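Local coordinates for protein transcriptional activator of comK gene (Bacillus halodurans, PDB 2HQB) that probably activates expression of the competence gene comK and, as a membrane lipoprotein of the BMP (PnrA-like) family, may bind a small ligand, at residues 206-211 / 224-229; 101-106 / 244-249; 24-29 / 40-45; 120-125 / 149-154. All blocks are in the same frame, centred on the assembly; numbering follows the deposited sequence.

Contact 1: 206-211 / 224-229; sequences FAIGYV and TSTVQH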
loop_
_atom_site.group_PDB
_atom_site.type_symbol
_atom_site.label_atom_id
_atom_site.label_comp_id
_atom_site.label_asym_id
_atom_site.label_seq_id
_atom_site.Cartn_x
_atom_site.Cartn_y
_atom_site.Cartn_z
ATOM N N PHE A 206 20.184 -6.604 -2.941
ATOM C CA PHE A 206 18.799 -7.082 -3.052
ATOM C C PHE A 206 17.782 -6.118 -2.431
ATOM O O PHE A 206 18.048 -5.475 -1.424
ATOM C CB PHE A 206 18.657 -8.441 -2.358
ATOM C CG PHE A 206 19.261 -9.573 -3.125
ATOM C CD1 PHE A 206 19.765 -10.686 -2.465
ATOM C CD2 PHE A 206 19.289 -9.550 -4.513
ATOM C CE1 PHE A 206 20.285 -11.757 -3.176
ATOM C CE2 PHE A 206 19.806 -10.622 -5.231
ATOM C CZ PHE A 206 20.304 -11.725 -4.552
ATOM N N ALA A 207 16.608 -6.010 -3.034
ATOM C CA ALA A 207 15.613 -5.140 -2.446
ATOM C C ALA A 207 14.286 -5.867 -2.291
ATOM O O ALA A 207 14.116 -6.970 -2.810
ATOM C CB ALA A 207 15.441 -3.914 -3.297
ATOM N N ILE A 208 13.375 -5.266 -1.525
ATOM C CA ILE A 208 12.012 -5.798 -1.358
ATOM C C ILE A 208 11.053 -4.757 -1.968
ATOM O O ILE A 208 11.108 -3.575 -1.609
ATOM C CB ILE A 208 11.593 -6.006 0.132
ATOM C CG1 ILE A 208 12.483 -7.050 0.812
ATOM C CG2 ILE A 208 10.146 -6.492 0.190
ATOM C CD1 ILE A 208 12.477 -8.378 0.136
ATOM N N GLY A 209 10.201 -5.189 -2.899
ATOM C CA GLY A 209 9.245 -4.279 -3.513
ATOM C C GLY A 209 8.246 -3.646 -2.538
ATOM O O GLY A 209 7.881 -4.231 -1.512
ATOM N N TYR A 210 7.781 -2.447 -2.874
ATOM C CA TYR A 210 6.838 -1.729 -2.029
ATOM C C TYR A 210 5.516 -1.365 -2.712
ATOM O O TYR A 210 5.513 -0.681 -3.730
ATOM C CB TYR A 210 7.482 -0.439 -1.511
ATOM C CG TYR A 210 6.704 0.182 -0.385
ATOM C CD1 TYR A 210 6.571 -0.500 0.841
ATOM C CD2 TYR A 210 6.091 1.436 -0.532
ATOM C CE1 TYR A 210 5.856 0.041 1.898
ATOM C CE2 TYR A 210 5.354 1.999 0.527
ATOM C CZ TYR A 210 5.244 1.283 1.748
ATOM O OH TYR A 210 4.507 1.783 2.809
ATOM N N VAL A 211 4.407 -1.805 -2.120
ATOM C CA VAL A 211 3.053 -1.526 -2.607
ATOM C C VAL A 211 2.740 -2.030 -4.007
ATOM O O VAL A 211 1.584 -2.141 -4.364
ATOM C CB VAL A 211 2.743 -0.015 -2.503
ATOM C CG1 VAL A 211 1.374 0.279 -2.985
ATOM C CG2 VAL A 211 2.856 0.434 -1.038
ATOM N N THR A 224 11.302 -9.986 -3.551
ATOM C CA THR A 224 9.845 -10.017 -3.457
ATOM C C THR A 224 9.322 -8.609 -3.202
ATOM O O THR A 224 10.096 -7.666 -3.027
ATOM C CB THR A 224 9.393 -11.000 -2.346
ATOM O OG1 THR A 224 9.434 -12.312 -2.898
ATOM C CG2 THR A 224 7.969 -10.739 -1.845
ATOM N N SER A 225 8.004 -8.472 -3.185
ATOM C CA SER A 225 7.381 -7.192 -2.970
ATOM C C SER A 225 6.226 -7.321 -1.987
ATOM O O SER A 225 5.495 -8.314 -2.014
ATOM C CB SER A 225 6.892 -6.670 -4.322
ATOM O OG SER A 225 7.575 -7.347 -5.369
ATOM N N THR A 226 6.087 -6.334 -1.101
ATOM C CA THR A 226 4.979 -6.305 -0.151
ATOM C C THR A 226 3.835 -5.558 -0.888
ATOM O O THR A 226 3.720 -4.352 -0.846
ATOM C CB THR A 226 5.397 -5.611 1.225
ATOM O OG1 THR A 226 5.869 -4.271 1.023
ATOM C CG2 THR A 226 6.517 -6.404 1.885
ATOM N N VAL A 227 2.991 -6.312 -1.573
ATOM C CA VAL A 227 1.917 -5.750 -2.379
ATOM C C VAL A 227 0.573 -5.423 -1.712
ATOM O O VAL A 227 0.050 -6.210 -0.928
ATOM C CB VAL A 227 1.646 -6.700 -3.551
ATOM C CG1 VAL A 227 0.714 -6.061 -4.558
ATOM C CG2 VAL A 227 2.957 -7.092 -4.181
ATOM N N GLN A 228 0.030 -4.246 -2.040
ATOM C CA GLN A 228 -1.270 -3.819 -1.538
ATOM C C GLN A 228 -2.128 -3.597 -2.784
ATOM O O GLN A 228 -1.828 -2.733 -3.600
ATOM C CB GLN A 228 -1.137 -2.541 -0.715
ATOM C CG GLN A 228 -0.273 -2.753 0.520
ATOM C CD GLN A 228 -0.291 -1.577 1.475
ATOM O OE1 GLN A 228 -0.276 -0.432 1.051
ATOM N NE2 GLN A 228 -0.315 -1.859 2.773
ATOM N N HIS A 229 -3.195 -4.380 -2.938
ATOM C CA HIS A 229 -4.014 -4.274 -4.139
ATOM C C HIS A 229 -5.107 -3.258 -4.105
ATOM O O HIS A 229 -6.277 -3.599 -3.911
ATOM C CB HIS A 229 -4.601 -5.636 -4.489
ATOM C CG HIS A 229 -3.573 -6.720 -4.561
ATOM N ND1 HIS A 229 -2.817 -6.958 -5.690
ATOM C CD2 HIS A 229 -3.126 -7.586 -3.622
ATOM C CE1 HIS A 229 -1.951 -7.927 -5.444
ATOM N NE2 HIS A 229 -2.119 -8.324 -4.197
#
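Gly209 and Ser225 face each other across two neighbouring parallel strands in the second α/β lobe of a periplasmic-binding-protein fold; the strand directions differ by 16°. Ile208, Tyr210 and Thr226 point to one face of the sheet and Ser225 to the other, where Gly209 brings no side chain against it. Ile208 and Thr226 cross at about a right angle, methyl to methyl, with CG2 of Ile208 4.0 Å from CG2 of Thr226. On the same face the Thr226 hydroxyl sits between the backbone N and the carbonyl carbon (chi1 58°). This directs OG1 back toward the partner strand, 3.8 Å from Tyr210 CD1 and oblique to that ring. OG1 is hydrogen-bonded to the hydroxyl of Tyr186, and Gly209 O lies within its reach. Farther along, Val211 lays CG2 over one face of its neighbour Tyr210's ring, and the same methyl lies 3.9 Å from OE1 of Gln228. Ser225 OG turns to Asp213 O. Backbone bonds support this pairing: Val211 N to Thr226 O is weak at 2.9 Å, whereas Thr226 N reaches Gly209 O at 2.8 Å and 165°.

Contact 2: 101-106 / 244-249; sequences NITSLH and GKLESG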
loop_
_atom_site.group_PDB
_atom_site.type_symbol
_atom_site.label_atom_id
_atom_site.label_comp_id
_atom_site.label_asym_id
_atom_site.label_seq_id
_atom_site.Cartn_x
_atom_site.Cartn_y
_atom_site.Cartn_z
ATOM N N ASN A 101 -23.288 7.274 5.598
ATOM C CA ASN A 101 -22.968 7.143 4.172
ATOM C C ASN A 101 -21.495 7.509 3.899
ATOM O O ASN A 101 -21.158 8.043 2.842
ATOM C CB ASN A 101 -23.866 8.062 3.387
ATOM C CG ASN A 101 -23.660 9.461 3.777
ATOM O OD1 ASN A 101 -23.114 9.705 4.842
ATOM N ND2 ASN A 101 -24.087 10.407 2.939
ATOM N N ILE A 102 -20.630 7.207 4.861
ATOM C CA ILE A 102 -19.220 7.516 4.767
ATOM C C ILE A 102 -18.421 6.344 5.318
ATOM O O ILE A 102 -18.749 5.816 6.372
ATOM C CB ILE A 102 -18.939 8.837 5.535
ATOM C CG1 ILE A 102 -17.591 9.404 5.145
ATOM C CG2 ILE A 102 -19.001 8.621 7.020
ATOM C CD1 ILE A 102 -17.515 10.920 5.431
ATOM N N THR A 103 -17.393 5.938 4.577
ATOM C CA THR A 103 -16.516 4.831 4.939
ATOM C C THR A 103 -15.039 5.240 4.773
ATOM O O THR A 103 -14.741 6.303 4.214
ATOM C CB THR A 103 -16.800 3.653 4.014
ATOM O OG1 THR A 103 -18.170 3.288 4.156
ATOM C CG2 THR A 103 -15.910 2.437 4.327
ATOM N N SER A 104 -14.113 4.427 5.273
ATOM C CA SER A 104 -12.682 4.707 5.102
ATOM C C SER A 104 -11.967 3.378 4.958
ATOM O O SER A 104 -12.288 2.398 5.618
ATOM C CB SER A 104 -12.075 5.494 6.269
ATOM O OG SER A 104 -11.673 4.648 7.325
ATOM N N LEU A 105 -10.986 3.354 4.077
ATOM C CA LEU A 105 -10.261 2.137 3.821
ATOM C C LEU A 105 -8.830 2.226 4.331
ATOM O O LEU A 105 -8.179 3.268 4.181
ATOM C CB LEU A 105 -10.273 1.887 2.313
ATOM C CG LEU A 105 -11.672 1.940 1.711
ATOM C CD1 LEU A 105 -11.584 1.877 0.225
ATOM C CD2 LEU A 105 -12.480 0.769 2.231
ATOM N N HIS A 106 -8.344 1.130 4.908
ATOM C CA HIS A 106 -6.970 1.060 5.408
ATOM C C HIS A 106 -6.320 -0.295 5.118
ATOM O O HIS A 106 -6.954 -1.347 5.234
ATOM C CB HIS A 106 -6.943 1.267 6.907
ATOM C CG HIS A 106 -7.613 2.520 7.350
ATOM N ND1 HIS A 106 -6.917 3.680 7.607
ATOM C CD2 HIS A 106 -8.914 2.787 7.614
ATOM C CE1 HIS A 106 -7.763 4.607 8.017
ATOM N NE2 HIS A 106 -8.979 4.092 8.032
ATOM N N GLY A 244 -25.649 -3.645 -1.853
ATOM C CA GLY A 244 -26.162 -3.076 -0.620
ATOM C C GLY A 244 -25.388 -3.432 0.647
ATOM O O GLY A 244 -25.641 -2.844 1.693
ATOM N N LYS A 245 -24.435 -4.363 0.560
ATOM C CA LYS A 245 -23.661 -4.788 1.717
ATOM C C LYS A 245 -22.338 -4.026 2.039
ATOM O O LYS A 245 -21.348 -4.668 2.388
ATOM C CB LYS A 245 -23.377 -6.286 1.569
ATOM C CG LYS A 245 -23.004 -7.026 2.884
ATOM C CD LYS A 245 -22.777 -8.552 2.661
ATOM C CE LYS A 245 -22.493 -9.331 3.964
ATOM N NZ LYS A 245 -21.860 -10.663 3.668
ATOM N N LEU A 246 -22.292 -2.690 1.927
ATOM C CA LEU A 246 -21.060 -1.958 2.269
ATOM C C LEU A 246 -21.179 -1.184 3.579
ATOM O O LEU A 246 -21.940 -0.218 3.683
ATOM C CB LEU A 246 -20.631 -0.956 1.184
ATOM C CG LEU A 246 -19.405 -0.060 1.564
ATOM C CD1 LEU A 246 -18.129 -0.851 1.638
ATOM C CD2 LEU A 246 -19.220 1.028 0.546
ATOM N N GLU A 247 -20.387 -1.597 4.563
ATOM C CA GLU A 247 -20.391 -0.944 5.859
ATOM C C GLU A 247 -19.985 0.510 5.816
ATOM O O GLU A 247 -19.605 1.058 4.773
ATOM C CB GLU A 247 -19.459 -1.653 6.819
ATOM C CG GLU A 247 -19.765 -3.113 6.954
ATOM C CD GLU A 247 -19.118 -3.706 8.171
ATOM O OE1 GLU A 247 -19.230 -3.083 9.249
ATOM O OE2 GLU A 247 -18.507 -4.792 8.045
ATOM N N SER A 248 -20.061 1.132 6.983
ATOM C CA SER A 248 -19.705 2.528 7.137
ATOM C C SER A 248 -18.615 2.548 8.190
ATOM O O SER A 248 -18.403 1.546 8.894
ATOM C CB SER A 248 -20.916 3.342 7.589
ATOM O OG SER A 248 -21.634 2.653 8.597
ATOM N N GLY A 249 -17.918 3.676 8.273
ATOM C CA GLY A 249 -16.840 3.796 9.226
ATOM C C GLY A 249 -15.521 3.274 8.677
ATOM O O GLY A 249 -15.396 3.006 7.486
#
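Thr103 and Gly249 form the single parallel bridge between strand 102-107 and the end of the loop that leads into strand 249-253. Two backbone bonds define it. Gly249 N reaches Ile102 O at 3.0 Å, with an angle of 173° at the hydrogen, and Ser104 N meets Gly249 O at 2.9 Å. Gly249 thus gives and accepts one bond each, in a backbone conformation where a side chain would press on the carbonyl oxygen of Ser248, so glycine suits it.

The side-chain bond comes from Thr103, whose OG1 donates to Glu247 O at 2.7 Å, in the carbonyl plane and on a lone pair. It ties the loop two residues ahead of the bridge. The same hydroxyl also bonds NE2 of His89, so two partners fix its rotation. With OG1 beside the backbone N (chi1 -59°), CG2 is left to lie 3.3 Å from Gly249 O.

Looser packing completes the contact: Ser248 CB rests 3.5 Å from Ile102 O, and CD2 of Leu246 comes within 4.4 Å of Thr103 OG1.

Within the first lobe, this contact adds strand 249-253 beside strand 102-107, whose other neighbour is strand 89-93. Leu246 packs on Val237 and Arg240 of helix 230-240, and Leu105 meets Leu233 and Val237 of that helix.

Contact 3: 24-29 / 40-45; sequences KAYEGL and VVLEEG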
loop_
_atom_site.group_PDB
_atom_site.type_symbol
_atom_site.label_atom_id
_atom_site.label_comp_id
_atom_site.label_asym_id
_atom_site.label_seq_id
_atom_site.Cartn_x
_atom_site.Cartn_y
_atom_site.Cartn_z
ATOM N N LYS A 24 -2.586 3.632 -9.023
ATOM C CA LYS A 24 -3.268 2.452 -8.515
ATOM C C LYS A 24 -4.764 2.828 -8.272
ATOM O O LYS A 24 -5.622 1.963 -8.232
ATOM C CB LYS A 24 -2.572 1.941 -7.252
ATOM C CG LYS A 24 -1.152 1.347 -7.490
ATOM C CD LYS A 24 -1.152 -0.131 -7.997
ATOM C CE LYS A 24 -1.358 -1.169 -6.855
ATOM N NZ LYS A 24 -0.770 -2.552 -7.076
ATOM N N ALA A 25 -5.084 4.113 -8.164
ATOM C CA ALA A 25 -6.481 4.501 -8.014
ATOM C C ALA A 25 -7.113 4.612 -9.404
ATOM O O ALA A 25 -8.275 4.258 -9.575
ATOM C CB ALA A 25 -6.612 5.821 -7.287
ATOM N N TYR A 26 -6.352 5.114 -10.384
ATOM C CA TYR A 26 -6.824 5.228 -11.770
ATOM C C TYR A 26 -7.143 3.824 -12.284
ATOM O O TYR A 26 -8.189 3.569 -12.866
ATOM C CB TYR A 26 -5.751 5.849 -12.679
ATOM C CG TYR A 26 -5.459 7.299 -12.398
ATOM C CD1 TYR A 26 -4.246 7.869 -12.728
ATOM C CD2 TYR A 26 -6.360 8.080 -11.735
ATOM C CE1 TYR A 26 -3.952 9.181 -12.377
ATOM C CE2 TYR A 26 -6.071 9.365 -11.393
ATOM C CZ TYR A 26 -4.874 9.907 -11.704
ATOM O OH TYR A 26 -4.613 11.179 -11.265
ATOM N N GLU A 27 -6.234 2.894 -12.096
ATOM C CA GLU A 27 -6.557 1.579 -12.562
ATOM C C GLU A 27 -7.724 1.002 -11.788
ATOM O O GLU A 27 -8.469 0.206 -12.326
ATOM C CB GLU A 27 -5.343 0.651 -12.517
ATOM C CG GLU A 27 -4.636 0.510 -11.231
ATOM C CD GLU A 27 -3.200 0.040 -11.452
ATOM O OE1 GLU A 27 -2.686 -0.732 -10.592
ATOM O OE2 GLU A 27 -2.593 0.460 -12.481
ATOM N N GLY A 28 -7.894 1.432 -10.540
ATOM C CA GLY A 28 -8.981 0.941 -9.709
ATOM C C GLY A 28 -10.303 1.391 -10.289
ATOM O O GLY A 28 -11.204 0.593 -10.483
ATOM N N LEU A 29 -10.420 2.684 -10.563
ATOM C CA LEU A 29 -11.643 3.209 -11.144
ATOM C C LEU A 29 -11.859 2.531 -12.504
ATOM O O LEU A 29 -12.973 2.183 -12.842
ATOM C CB LEU A 29 -11.558 4.735 -11.312
ATOM C CG LEU A 29 -12.885 5.442 -11.635
ATOM C CD1 LEU A 29 -13.789 5.367 -10.421
ATOM C CD2 LEU A 29 -12.667 6.890 -12.030
ATOM N N VAL A 40 -18.052 5.527 -14.807
ATOM C CA VAL A 40 -17.033 6.054 -13.932
ATOM C C VAL A 40 -16.652 7.479 -14.307
ATOM O O VAL A 40 -16.731 7.842 -15.471
ATOM C CB VAL A 40 -15.859 5.071 -14.035
ATOM C CG1 VAL A 40 -14.628 5.760 -14.447
ATOM C CG2 VAL A 40 -15.721 4.308 -12.763
ATOM N N VAL A 41 -16.289 8.298 -13.326
ATOM C CA VAL A 41 -15.857 9.677 -13.590
ATOM C C VAL A 41 -14.757 10.061 -12.615
ATOM O O VAL A 41 -14.849 9.794 -11.415
ATOM C CB VAL A 41 -16.961 10.692 -13.419
ATOM C CG1 VAL A 41 -16.448 12.064 -13.822
ATOM C CG2 VAL A 41 -18.147 10.289 -14.218
ATOM N N LEU A 42 -13.737 10.726 -13.145
ATOM C CA LEU A 42 -12.557 11.106 -12.383
ATOM C C LEU A 42 -12.356 12.579 -12.353
ATOM O O LEU A 42 -12.515 13.213 -13.353
ATOM C CB LEU A 42 -11.309 10.480 -13.020
ATOM C CG LEU A 42 -9.985 11.101 -12.574
ATOM C CD1 LEU A 42 -9.675 10.514 -11.212
ATOM C CD2 LEU A 42 -8.842 10.827 -13.558
ATOM N N GLU A 43 -12.002 13.126 -11.201
ATOM C CA GLU A 43 -11.711 14.552 -11.078
ATOM C C GLU A 43 -10.285 14.570 -10.515
ATOM O O GLU A 43 -9.997 13.920 -9.513
ATOM C CB GLU A 43 -12.683 15.211 -10.108
ATOM C CG GLU A 43 -14.125 15.220 -10.575
ATOM C CD GLU A 43 -14.331 15.990 -11.887
ATOM O OE1 GLU A 43 -13.846 17.139 -12.022
ATOM O OE2 GLU A 43 -15.006 15.441 -12.783
ATOM N N GLU A 44 -9.390 15.301 -11.167
ATOM C CA GLU A 44 -7.991 15.351 -10.753
ATOM C C GLU A 44 -7.692 16.745 -10.206
ATOM O O GLU A 44 -8.526 17.644 -10.364
ATOM C CB GLU A 44 -7.094 15.077 -11.956
ATOM C CG GLU A 44 -7.520 13.920 -12.875
ATOM C CD GLU A 44 -6.639 13.815 -14.117
ATOM O OE1 GLU A 44 -5.427 13.545 -13.944
ATOM O OE2 GLU A 44 -7.140 14.006 -15.257
ATOM N N GLY A 45 -6.520 16.923 -9.569
ATOM C CA GLY A 45 -6.129 18.219 -9.007
ATOM C C GLY A 45 -6.985 18.711 -7.855
ATOM O O GLY A 45 -6.964 19.894 -7.520
#
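A β-α-β crossover, strand 7-11, helix 23-35, strand 39-43, contains this contact, in which Leu29 and Tyr26 of the helix pack on Val40 and Leu42 of the returning strand. The local helix and strand axes pass 9.8 Å apart with their directions at 156°, as expected when a helix runs back across the sheet between two parallel strands.

Leu29 makes most of the packing. It meets Val40 tip to tip, its CG and both of its methyls against the two valine methyls, with Leu29 CD1 4.1 Å from Val40 CG1. The other branch leans farther along the strand, placing Leu29 CD2 4.0 Å from Leu42 CB and 3.7 Å from the carbonyl oxygen of Val41. Placing CG opposite the backbone N (chi1 -168°) carries the leucine out from the helix toward the strand.

One helical turn earlier, Tyr26 and Leu42 cross at about a right angle. Both leucine methyls approach one ring atom, Tyr26 CE2, with CD1 and CD2 of Leu42 each 3.8 Å from it, and CD1 oblique to the ring. Glu44 comes alongside the hydroxyl end, its carboxylate plane 80° from the ring and its OE1 3.7 Å from Tyr26 OH, a proximity and not a bond.

Val41 points away from Leu29 and packs on Leu59 of helix 49-61, while its backbone pairs with Val8 and Leu10 of strand 7-11. The edge strand 39-43 thus lies between helices 23-35 and 49-61, and helix 23-35 in turn meets helix 230-240 through Ala25 on Tyr234.

Contact 4: 120-125 / 149-154; sequences AASMSE and KYMNES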
loop_
_atom_site.group_PDB
_atom_site.type_symbol
_atom_site.label_atom_id
_atom_site.label_comp_id
_atom_site.label_asym_id
_atom_site.label_seq_id
_atom_site.Cartn_x
_atom_site.Cartn_y
_atom_site.Cartn_z
ATOM N N ALA A 120 13.801 -11.155 3.164
ATOM C CA ALA A 120 14.917 -10.228 3.241
ATOM C C ALA A 120 16.119 -10.845 3.952
ATOM O O ALA A 120 17.196 -10.958 3.377
ATOM C CB ALA A 120 14.476 -8.956 3.953
ATOM N N ALA A 121 15.920 -11.240 5.203
ATOM C CA ALA A 121 16.981 -11.829 6.012
ATOM C C ALA A 121 17.492 -13.135 5.413
ATOM O O ALA A 121 18.700 -13.326 5.243
ATOM C CB ALA A 121 16.483 -12.073 7.387
ATOM N N SER A 122 16.577 -14.040 5.096
ATOM C CA SER A 122 16.977 -15.302 4.501
ATOM C C SER A 122 17.930 -15.079 3.336
ATOM O O SER A 122 18.852 -15.835 3.125
ATOM C CB SER A 122 15.748 -16.067 4.000
ATOM O OG SER A 122 15.766 -16.200 2.585
HETATM N N MSE A 123 17.712 -14.026 2.575
HETATM C CA MSE A 123 18.554 -13.767 1.423
HETATM C C MSE A 123 19.732 -12.877 1.710
HETATM O O MSE A 123 20.342 -12.328 0.788
HETATM C CB MSE A 123 17.711 -13.153 0.310
HETATM C CG MSE A 123 16.759 -14.138 -0.294
HETATM SE SE MSE A 123 17.795 -15.664 -0.878
HETATM C CE MSE A 123 18.685 -14.824 -2.387
ATOM N N SER A 124 20.061 -12.726 2.985
ATOM C CA SER A 124 21.167 -11.865 3.325
ATOM C C SER A 124 22.425 -12.641 3.588
ATOM O O SER A 124 22.402 -13.735 4.172
ATOM C CB SER A 124 20.837 -11.013 4.548
ATOM O OG SER A 124 21.874 -10.075 4.799
ATOM N N GLU A 125 23.527 -12.069 3.129
ATOM C CA GLU A 125 24.825 -12.665 3.344
ATOM C C GLU A 125 25.380 -12.154 4.670
ATOM O O GLU A 125 25.831 -12.935 5.500
ATOM C CB GLU A 125 25.754 -12.293 2.207
ATOM C CG GLU A 125 25.605 -13.188 0.989
ATOM C CD GLU A 125 26.194 -14.569 1.207
ATOM O OE1 GLU A 125 25.594 -15.368 1.965
ATOM O OE2 GLU A 125 27.268 -14.846 0.624
ATOM N N LYS A 149 14.078 -11.108 12.273
ATOM C CA LYS A 149 14.498 -11.612 13.579
ATOM C C LYS A 149 13.924 -13.013 13.627
ATOM O O LYS A 149 14.642 -13.962 13.874
ATOM C CB LYS A 149 13.925 -10.787 14.723
ATOM C CG LYS A 149 14.464 -11.151 16.108
ATOM C CD LYS A 149 13.403 -10.793 17.171
ATOM C CE LYS A 149 13.889 -10.923 18.613
ATOM N NZ LYS A 149 14.378 -9.626 19.154
ATOM N N TYR A 150 12.634 -13.161 13.371
ATOM C CA TYR A 150 12.073 -14.489 13.398
ATOM C C TYR A 150 12.935 -15.540 12.725
ATOM O O TYR A 150 12.929 -16.678 13.159
ATOM C CB TYR A 150 10.701 -14.555 12.759
ATOM C CG TYR A 150 10.355 -15.977 12.415
ATOM C CD1 TYR A 150 10.406 -16.978 13.388
ATOM C CD2 TYR A 150 10.047 -16.344 11.108
ATOM C CE1 TYR A 150 10.168 -18.316 13.061
ATOM C CE2 TYR A 150 9.796 -17.681 10.771
ATOM C CZ TYR A 150 9.857 -18.659 11.754
ATOM O OH TYR A 150 9.571 -19.966 11.438
HETATM N N MSE A 151 13.704 -15.238 11.700
HETATM C CA MSE A 151 14.412 -16.391 11.201
HETATM C C MSE A 151 15.776 -16.227 10.596
HETATM O O MSE A 151 16.000 -16.579 9.450
HETATM C CB MSE A 151 13.496 -17.152 10.245
HETATM C CG MSE A 151 12.953 -16.333 9.097
HETATM SE SE MSE A 151 13.273 -17.244 7.416
HETATM C CE MSE A 151 14.933 -16.344 6.952
ATOM N N ASN A 152 16.721 -15.760 11.383
ATOM C CA ASN A 152 18.035 -15.568 10.837
ATOM C C ASN A 152 18.697 -14.669 11.838
ATOM O O ASN A 152 19.915 -14.517 11.880
ATOM C CB ASN A 152 17.898 -14.824 9.522
ATOM C CG ASN A 152 19.140 -14.858 8.700
ATOM O OD1 ASN A 152 19.555 -13.834 8.143
ATOM N ND2 ASN A 152 19.749 -16.039 8.592
ATOM N N GLU A 153 17.848 -14.063 12.649
ATOM C CA GLU A 153 18.294 -13.126 13.650
ATOM C C GLU A 153 19.313 -12.170 13.033
ATOM O O GLU A 153 20.439 -12.069 13.500
ATOM C CB GLU A 153 18.889 -13.887 14.825
ATOM C CG GLU A 153 17.828 -14.661 15.584
ATOM C CD GLU A 153 18.378 -15.416 16.778
ATOM O OE1 GLU A 153 19.044 -14.775 17.622
ATOM O OE2 GLU A 153 18.135 -16.645 16.873
ATOM N N SER A 154 18.917 -11.475 11.971
ATOM C CA SER A 154 19.802 -10.514 11.320
ATOM C C SER A 154 19.580 -9.123 11.918
ATOM O O SER A 154 18.447 -8.674 12.070
ATOM C CB SER A 154 19.517 -10.455 9.819
ATOM O OG SER A 154 19.388 -11.750 9.284
#
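Asn152 lays its flat amide, which may be turned over in the model, beside the backbone of Ala121, with Asn152 CG 3.8 Å from Ala121 O. Two helix C-terminal ends of the second lobe of a periplasmic-binding-protein fold meet here. The other flat group, the Tyr150 ring, has CB of its neighbour Met151 3.6 Å above one face, offset toward the rim; the ring does not touch residues 120-125 and packs on Tyr114 and Met118 of helix 110-122 and Gln276 of helix 271-286.

Helices 110-122 and 139-150 both stop at this point, and Met123 and Met151, each a selenomethionine, are the first residues to leave helical geometry. At the former end the chain turns with Ser124 N bonded to Ala121 O at 2.7 Å, a backbone bond that lies within residues 120-125.

Met151 bends along its side chain and brings its terminal methyl to Ser122, but that approach is too close in the model and remains doubtful. The same side chain also packs on Met118 of helix 110-122, and Ser122 touches Val273 of helix 271-286.

Ala121 is common to the remaining contacts and also touches Ala148 of helix 139-150. Ser154, just before strand 155-160, lies near it as well. The sounder evidence is carbon against carbon, with Asn152 CB 3.8 Å from the methyl CB of Ala121.

From the N terminus, contact 3 closes first, a short loop finished by residue 45 that fastens helix 23-35 to edge strand 39-43 of the first lobe. Contact 2 then opens at strand 102-107 and closes only at residues 244-249, so its long loop encloses contact 4 and, after it, contact 1. These two follow in series and none of the four cross. Contacts 2 and 3 reach the same first-lobe sheet, with centres about 19 Å apart. Contacts 1 and 4 belong to the second lobe and touch where Phe206 packs on Met123. Contact 1 also meets contact 3: Lys24 NZ lies 3.6 Å from Val211 O, a packing contact between the lobes.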